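Local structure of Lmaj004091aaa (Leishmania major, 1XTP) at residues E130-K133 against R134-G138; W166-I169 against Y170-D173. The protein probably transfers methyl groups from S-adenosyl-L-methionine to the N-terminal amino group of proteins that begin with the sequence X-Pro-Lys. All coordinates share one frame; numbering follows the deposited sequence.

Contact 1: residues E130-K133 against R134-G138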
ATOM      1  N   GLU A 130      14.215   4.136  11.607  1.00 26.84           N
ATOM      2  CA  GLU A 130      15.483   3.962  12.318  1.00 29.29           C
ATOM      3  C   GLU A 130      15.862   2.499  12.461  1.00 27.41           C
ATOM      4  O   GLU A 130      17.008   2.133  12.277  1.00 27.64           O
ATOM      5  CB  GLU A 130      15.425   4.624  13.708  1.00 31.02           C
ATOM      6  CG  GLU A 130      15.520   6.161  13.681  1.00 39.66           C
ATOM      7  CD  GLU A 130      16.722   6.670  12.867  1.00 45.21           C
ATOM      8  OE1 GLU A 130      17.866   6.229  13.151  1.00 48.06           O
ATOM      9  OE2 GLU A 130      16.509   7.493  11.939  1.00 44.77           O
ATOM     10  N   GLU A 131      14.891   1.669  12.797  1.00 27.46           N
ATOM     11  CA  GLU A 131      15.122   0.239  12.873  1.00 28.36           C
ATOM     12  C   GLU A 131      15.450  -0.382  11.507  1.00 28.98           C
ATOM     13  O   GLU A 131      16.304  -1.266  11.420  1.00 29.96           O
ATOM     14  CB  GLU A 131      13.906  -0.438  13.499  1.00 26.53           C
ATOM     15  CG  GLU A 131      14.011  -1.941  13.588  1.00 31.24           C
ATOM     16  CD  GLU A 131      15.181  -2.420  14.435  1.00 33.41           C
ATOM     17  OE1 GLU A 131      15.660  -1.670  15.310  1.00 33.61           O
ATOM     18  OE2 GLU A 131      15.605  -3.579  14.231  1.00 37.94           O
ATOM     19  N   ALA A 132      14.759   0.063  10.458  1.00 27.46           N
ATOM     20  CA  ALA A 132      15.102  -0.304   9.081  1.00 25.39           C
ATOM     21  C   ALA A 132      16.567  -0.051   8.745  1.00 26.82           C
ATOM     22  O   ALA A 132      17.217  -0.902   8.128  1.00 25.74           O
ATOM     23  CB  ALA A 132      14.214   0.473   8.097  1.00 28.02           C
ATOM     24  N   LYS A 133      17.074   1.130   9.123  1.00 25.45           N
ATOM     25  CA  LYS A 133      18.495   1.473   8.940  1.00 28.28           C
ATOM     26  C   LYS A 133      19.424   0.437   9.576  1.00 27.46           C
ATOM     27  O   LYS A 133      20.426   0.057   8.977  1.00 32.69           O
ATOM     28  CB  LYS A 133      18.813   2.857   9.519  1.00 25.95           C
ATOM     29  CG  LYS A 133      18.410   4.002   8.657  1.00 27.07           C
ATOM     30  CD  LYS A 133      18.685   5.316   9.351  1.00 30.10           C
ATOM     31  CE  LYS A 133      17.998   6.459   8.652  1.00 32.02           C
ATOM     32  NZ  LYS A 133      18.099   7.710   9.447  1.00 39.19           N
ATOM     33  N   ARG A 134      19.081  -0.017  10.779  1.00 29.04           N
ATOM     34  CA  ARG A 134      19.864  -1.050  11.470  1.00 35.11           C
ATOM     35  C   ARG A 134      19.710  -2.425  10.822  1.00 33.52           C
ATOM     36  O   ARG A 134      20.665  -3.168  10.697  1.00 34.27           O
ATOM     37  CB  ARG A 134      19.463  -1.149  12.935  1.00 33.69           C
ATOM     38  CG  ARG A 134      19.773   0.112  13.711  1.00 43.50           C
ATOM     39  CD  ARG A 134      19.547  -0.073  15.214  1.00 47.73           C
ATOM     40  NE  ARG A 134      18.151   0.153  15.598  1.00 55.13           N
ATOM     41  CZ  ARG A 134      17.582   1.357  15.703  1.00 59.31           C
ATOM     42  NH1 ARG A 134      18.275   2.473  15.448  1.00 60.09           N
ATOM     43  NH2 ARG A 134      16.301   1.450  16.061  1.00 58.03           N
ATOM     44  N   GLU A 135      18.496  -2.759  10.416  1.00 33.53           N
ATOM     45  CA  GLU A 135      18.240  -4.076   9.869  1.00 35.28           C
ATOM     46  C   GLU A 135      18.829  -4.186   8.463  1.00 32.20           C
ATOM     47  O   GLU A 135      19.157  -5.284   8.013  1.00 32.03           O
ATOM     48  CB  GLU A 135      16.744  -4.397   9.906  1.00 36.69           C
ATOM     49  CG  GLU A 135      16.313  -5.176  11.148  1.00 41.06           C
ATOM     50  CD  GLU A 135      16.618  -6.659  11.003  1.00 52.62           C
ATOM     51  OE1 GLU A 135      16.057  -7.279  10.076  1.00 58.79           O
ATOM     52  OE2 GLU A 135      17.419  -7.212  11.800  1.00 60.33           O
ATOM     53  N   LEU A 136      19.022  -3.044   7.808  1.00 30.74           N
ATOM     54  CA  LEU A 136      19.519  -3.010   6.448  1.00 29.15           C
ATOM     55  C   LEU A 136      20.988  -2.622   6.344  1.00 29.91           C
ATOM     56  O   LEU A 136      21.468  -2.326   5.263  1.00 28.61           O
ATOM     57  CB  LEU A 136      18.660  -2.069   5.614  1.00 28.82           C
ATOM     58  CG  LEU A 136      17.202  -2.493   5.419  1.00 27.88           C
ATOM     59  CD1 LEU A 136      16.457  -1.381   4.734  1.00 28.37           C
ATOM     60  CD2 LEU A 136      17.092  -3.743   4.586  1.00 26.90           C
ATOM     61  N   ALA A 137      21.722  -2.672   7.449  1.00 31.43           N
ATOM     62  CA  ALA A 137      23.119  -2.252   7.430  1.00 29.19           C
ATOM     63  C   ALA A 137      23.971  -3.162   6.535  1.00 29.86           C
ATOM     64  O   ALA A 137      23.889  -4.386   6.619  1.00 29.07           O
ATOM     65  CB  ALA A 137      23.669  -2.218   8.824  1.00 29.76           C
ATOM     66  N   GLY A 138      24.783  -2.548   5.676  1.00 31.01           N
ATOM     67  CA  GLY A 138      25.606  -3.284   4.700  1.00 32.77           C
ATOM     68  C   GLY A 138      24.846  -3.961   3.564  1.00 35.02           C
ATOM     69  O   GLY A 138      25.271  -5.015   3.057  1.00 38.93           O
TER
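Arg134 folds back over the preceding turn of its helix to meet Glu131, a worked example of charge pairing three residues apart. Its aliphatic part runs past the carbonyl of Glu130, then bends at chi3 (-85°), turning the guanidinium back toward the carboxylate. The grip is side-on: Arg134 NE lies 3.1 Å from Glu131 OE1, and Arg134 NH2 3.3 Å from the same OE1. Both nitrogens come from one side of the carboxylate; the planes stand 63° apart and only OE1 is engaged, unlike a coplanar pairing of two oxygens. Glu130 O lies beneath one guanidinium face, toward its rim, close but not hydrogen-bonded to it. Lys133, its chain extended, also reaches back along the helix by a separate path, and its NZ forms a salt bridge of 3.0 Å with OE2 of Glu130. The backbone closes with Glu135 N to Glu131 O at 2.8 Å and Leu136 N to Ala132 O, also 2.8 Å, before Leu136 leaves helical geometry. The contact ends helix 126-135, the crossover of a beta-alpha-beta unit: Ala132 and Leu136 lean on Leu121 of strand 118-123, Leu136 and Lys133 on Phe144 of strand 141-146, and Glu135 on Lys109 of helix 106-115.

Contact 2: residues W166-I169 against Y170-D173. With SAI (S-adenosyl-L-homoselenocysteine), chain B.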
ATOM      1  N   TRP A 166       0.420  -3.171   1.970  1.00 25.54           N
ATOM      2  CA  TRP A 166      -0.176  -3.038   3.306  1.00 26.89           C
ATOM      3  C   TRP A 166      -0.051  -1.603   3.874  1.00 26.09           C
ATOM      4  O   TRP A 166       0.101  -1.395   5.076  1.00 28.54           O
ATOM      5  CB  TRP A 166       0.389  -4.106   4.261  1.00 29.30           C
ATOM      6  CG  TRP A 166      -0.202  -5.496   4.028  1.00 28.96           C
ATOM      7  CD1 TRP A 166      -1.480  -5.791   3.662  1.00 30.49           C
ATOM      8  CD2 TRP A 166       0.472  -6.751   4.163  1.00 29.11           C
ATOM      9  NE1 TRP A 166      -1.642  -7.151   3.541  1.00 32.07           N
ATOM     10  CE2 TRP A 166      -0.461  -7.766   3.851  1.00 27.05           C
ATOM     11  CE3 TRP A 166       1.774  -7.118   4.520  1.00 30.77           C
ATOM     12  CZ2 TRP A 166      -0.138  -9.121   3.884  1.00 30.31           C
ATOM     13  CZ3 TRP A 166       2.098  -8.471   4.545  1.00 30.93           C
ATOM     14  CH2 TRP A 166       1.142  -9.456   4.228  1.00 30.52           C
ATOM     15  N   THR A 167      -0.141  -0.619   2.990  1.00 25.69           N
ATOM     16  CA  THR A 167       0.056   0.767   3.385  1.00 25.65           C
ATOM     17  C   THR A 167      -0.930   1.711   2.694  1.00 24.52           C
ATOM     18  O   THR A 167      -1.304   2.726   3.259  1.00 24.99           O
ATOM     19  CB  THR A 167       1.557   1.170   3.199  1.00 24.51           C
ATOM     20  OG1 THR A 167       1.859   2.357   3.947  1.00 25.05           O
ATOM     21  CG2 THR A 167       1.912   1.337   1.721  1.00 21.74           C
ATOM     22  N   ALA A 168      -1.420   1.379   1.510  1.00 25.22           N
ATOM     23  CA  ALA A 168      -2.368   2.293   0.860  1.00 25.22           C
ATOM     24  C   ALA A 168      -3.736   2.327   1.562  1.00 24.99           C
ATOM     25  O   ALA A 168      -4.586   3.136   1.217  1.00 25.83           O
ATOM     26  CB  ALA A 168      -2.510   1.954  -0.583  1.00 28.32           C
ATOM     27  N   ILE A 169      -3.936   1.450   2.536  1.00 22.16           N
ATOM     28  CA  ILE A 169      -5.097   1.490   3.423  1.00 24.14           C
ATOM     29  C   ILE A 169      -5.185   2.779   4.252  1.00 24.04           C
ATOM     30  O   ILE A 169      -6.277   3.166   4.676  1.00 24.57           O
ATOM     31  CB  ILE A 169      -5.144   0.259   4.383  1.00 26.36           C
ATOM     32  CG1 ILE A 169      -3.909   0.208   5.302  1.00 27.89           C
ATOM     33  CG2 ILE A 169      -5.236  -1.051   3.583  1.00 29.13           C
ATOM     34  CD1 ILE A 169      -4.036  -0.772   6.457  1.00 29.53           C
ATOM     35  N   TYR A 170      -4.052   3.460   4.440  1.00 24.17           N
ATOM     36  CA  TYR A 170      -3.970   4.703   5.217  1.00 24.49           C
ATOM     37  C   TYR A 170      -4.245   5.962   4.405  1.00 24.70           C
ATOM     38  O   TYR A 170      -4.481   7.017   4.981  1.00 25.48           O
ATOM     39  CB  TYR A 170      -2.598   4.798   5.898  1.00 25.14           C
ATOM     40  CG  TYR A 170      -2.373   3.646   6.833  1.00 24.21           C
ATOM     41  CD1 TYR A 170      -3.146   3.515   7.968  1.00 22.79           C
ATOM     42  CD2 TYR A 170      -1.444   2.648   6.544  1.00 23.66           C
ATOM     43  CE1 TYR A 170      -2.986   2.443   8.828  1.00 26.72           C
ATOM     44  CE2 TYR A 170      -1.248   1.572   7.406  1.00 21.11           C
ATOM     45  CZ  TYR A 170      -2.046   1.468   8.536  1.00 24.63           C
ATOM     46  OH  TYR A 170      -1.918   0.416   9.406  1.00 28.85           O
ATOM     47  N   LEU A 171      -4.218   5.843   3.081  1.00 25.13           N
ATOM     48  CA  LEU A 171      -4.500   6.960   2.202  1.00 26.20           C
ATOM     49  C   LEU A 171      -5.994   7.221   2.046  1.00 24.06           C
ATOM     50  O   LEU A 171      -6.773   6.283   1.908  1.00 24.72           O
ATOM     51  CB  LEU A 171      -3.889   6.728   0.810  1.00 27.39           C
ATOM     52  CG  LEU A 171      -2.367   6.677   0.684  1.00 25.28           C
ATOM     53  CD1 LEU A 171      -1.948   6.070  -0.666  1.00 25.73           C
ATOM     54  CD2 LEU A 171      -1.738   8.074   0.870  1.00 23.92           C
ATOM     55  N   THR A 172      -6.389   8.499   2.041  1.00 20.97           N
ATOM     56  CA  THR A 172      -7.736   8.846   1.564  1.00 21.91           C
ATOM     57  C   THR A 172      -7.810   8.487   0.094  1.00 23.67           C
ATOM     58  O   THR A 172      -6.787   8.315  -0.551  1.00 22.19           O
ATOM     59  CB  THR A 172      -8.056  10.313   1.702  1.00 20.71           C
ATOM     60  OG1 THR A 172      -7.260  11.088   0.790  1.00 23.18           O
ATOM     61  CG2 THR A 172      -7.813  10.776   3.132  1.00 23.36           C
ATOM     62  N   ASP A 173      -9.008   8.395  -0.462  1.00 28.00           N
ATOM     63  CA  ASP A 173      -9.123   8.079  -1.883  1.00 26.21           C
ATOM     64  C   ASP A 173      -8.517   9.173  -2.752  1.00 27.04           C
ATOM     65  O   ASP A 173      -7.906   8.873  -3.791  1.00 22.66           O
ATOM     66  CB  ASP A 173     -10.585   7.890  -2.295  1.00 27.73           C
ATOM     67  CG  ASP A 173     -11.142   6.533  -1.917  1.00 25.72           C
ATOM     68  OD1 ASP A 173     -10.399   5.669  -1.417  1.00 27.46           O
ATOM     69  OD2 ASP A 173     -12.355   6.348  -2.112  1.00 26.04           O
TER
HETATM   70  N   SAI B 401       5.116  -2.316   3.892  1.00 31.77           N
HETATM   71  CA  SAI B 401       5.783  -2.936   5.073  1.00 30.13           C
HETATM   72  CB  SAI B 401       5.141  -2.442   6.353  1.00 31.24           C
HETATM   73  CG  SAI B 401       3.667  -2.769   6.538  1.00 31.74           C
HETATM   74 SE   SAI B 401       3.046  -2.034   8.257  0.85 32.69          SE
HETATM   75  C   SAI B 401       5.679  -4.452   5.092  1.00 30.14           C
HETATM   76  O   SAI B 401       4.837  -5.030   4.405  1.00 27.46           O
HETATM   77  OXT SAI B 401       6.408  -5.124   5.820  1.00 29.66           O
HETATM   78  C5' SAI B 401       2.304  -0.352   7.537  1.00 32.32           C
HETATM   79  C4' SAI B 401       3.329   0.784   7.478  1.00 26.64           C
HETATM   80  O4' SAI B 401       2.723   1.881   6.859  1.00 26.96           O
HETATM   81  C3' SAI B 401       3.808   1.289   8.830  1.00 25.27           C
HETATM   82  O3' SAI B 401       5.210   1.317   8.878  1.00 24.13           O
HETATM   83  C2' SAI B 401       3.276   2.695   8.971  1.00 22.53           C
HETATM   84  O2' SAI B 401       4.149   3.549   9.697  1.00 22.49           O
HETATM   85  C1' SAI B 401       3.183   3.054   7.509  1.00 24.91           C
HETATM   86  N9  SAI B 401       2.283   4.156   7.203  1.00 26.98           N
HETATM   87  C8  SAI B 401       1.142   4.516   7.885  1.00 25.78           C
HETATM   88  N7  SAI B 401       0.612   5.570   7.270  1.00 20.23           N
HETATM   89  C5  SAI B 401       1.393   5.882   6.192  1.00 29.15           C
HETATM   90  C6  SAI B 401       1.298   6.869   5.214  1.00 26.42           C
HETATM   91  N6  SAI B 401       0.288   7.740   5.247  1.00 21.72           N
HETATM   92  N1  SAI B 401       2.264   6.944   4.223  1.00 26.22           N
HETATM   93  C2  SAI B 401       3.330   6.054   4.201  1.00 26.26           C
HETATM   94  N3  SAI B 401       3.405   5.070   5.171  1.00 25.90           N
HETATM   95  C4  SAI B 401       2.449   4.989   6.137  1.00 28.74           C
HETATM   96  O   HOH W   1      -0.825  -2.099   7.755  1.00 30.19           O
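Tyr170 and Ile169 send their side chains the same way, and the tyrosine ring ends up between the isoleucine and the C8-N7 edge of the adenine of the bound S-adenosyl-L-homoselenocysteine. Followed outward, Tyr170 CB lies 3.6 Å from N7 of the ligand, and CG keeps beside the same nitrogen. CD2 of Tyr170 comes within 3.5 Å of ligand C8, while the carbonyl oxygen of Thr167 approaches it obliquely. CE2 and CZ have Ile169 over the other face: CG1 of Ile169 makes a CH-pi contact 3.8 Å from the centroid of the Tyr170 ring, 16° off its normal, and CD1 continues to 3.6 Å from CZ of Tyr170. Ile169 manages this because CG1 sits between the backbone N and the carbonyl carbon (chi1 61°), which brings the branch over the ring. The tip, OH, is held by Asp211 and Trp57, and accepts a bond from a water 3.2 Å from Tyr170 OH that also donates to Trp166 O. In the backbone, Tyr170 N bonds Thr167 O at 3.1 Å, closing a beta turn; the bond is straight at the hydrogen, but the donor stands above the carbonyl plane. Thr167 itself faces the sugar: with OG1 anti to its own N (chi1 -162°), that hydroxyl donates to ligand O4' over 3.1 Å. The indole of Trp166 presents its edge to the ligand carboxylate, and its NE1 is taken up by Asn198. This loop follows strand 159-165 of the Rossmann-like methyltransferase sheet and lines the cofactor pocket. Its chemistry implies divided labour: one hydroxyl bonds the ribose ring oxygen, one of several grips on the ligand; the ring packed between aliphatic carbon and the purine edge probably helps to position the adenine; and polar groups hold the phenol end in place.

Overall arrangement
The two contacts show how the same kind of short-range contact changes character with its place in a fold. Their centres are 25 Å apart, and they share no element beyond the large Rossmann-like sheet. Contact 1, at the periphery, finishes helix 126-135 against strands 118-123 and 141-146: charged pairs dress its outer side, while two apolar residues face the sheet. Contact 2, near the centre of the molecule, is a mostly buried loop after strand 159-165 that also meets helix 49-58 and strand 213-215 of the smaller sheet. Contact 1 relies on salt bridges and helical backbone bonds; contact 2 adds to its backbone turn ring packing, a ligand hydrogen bond and partners from outside the loop.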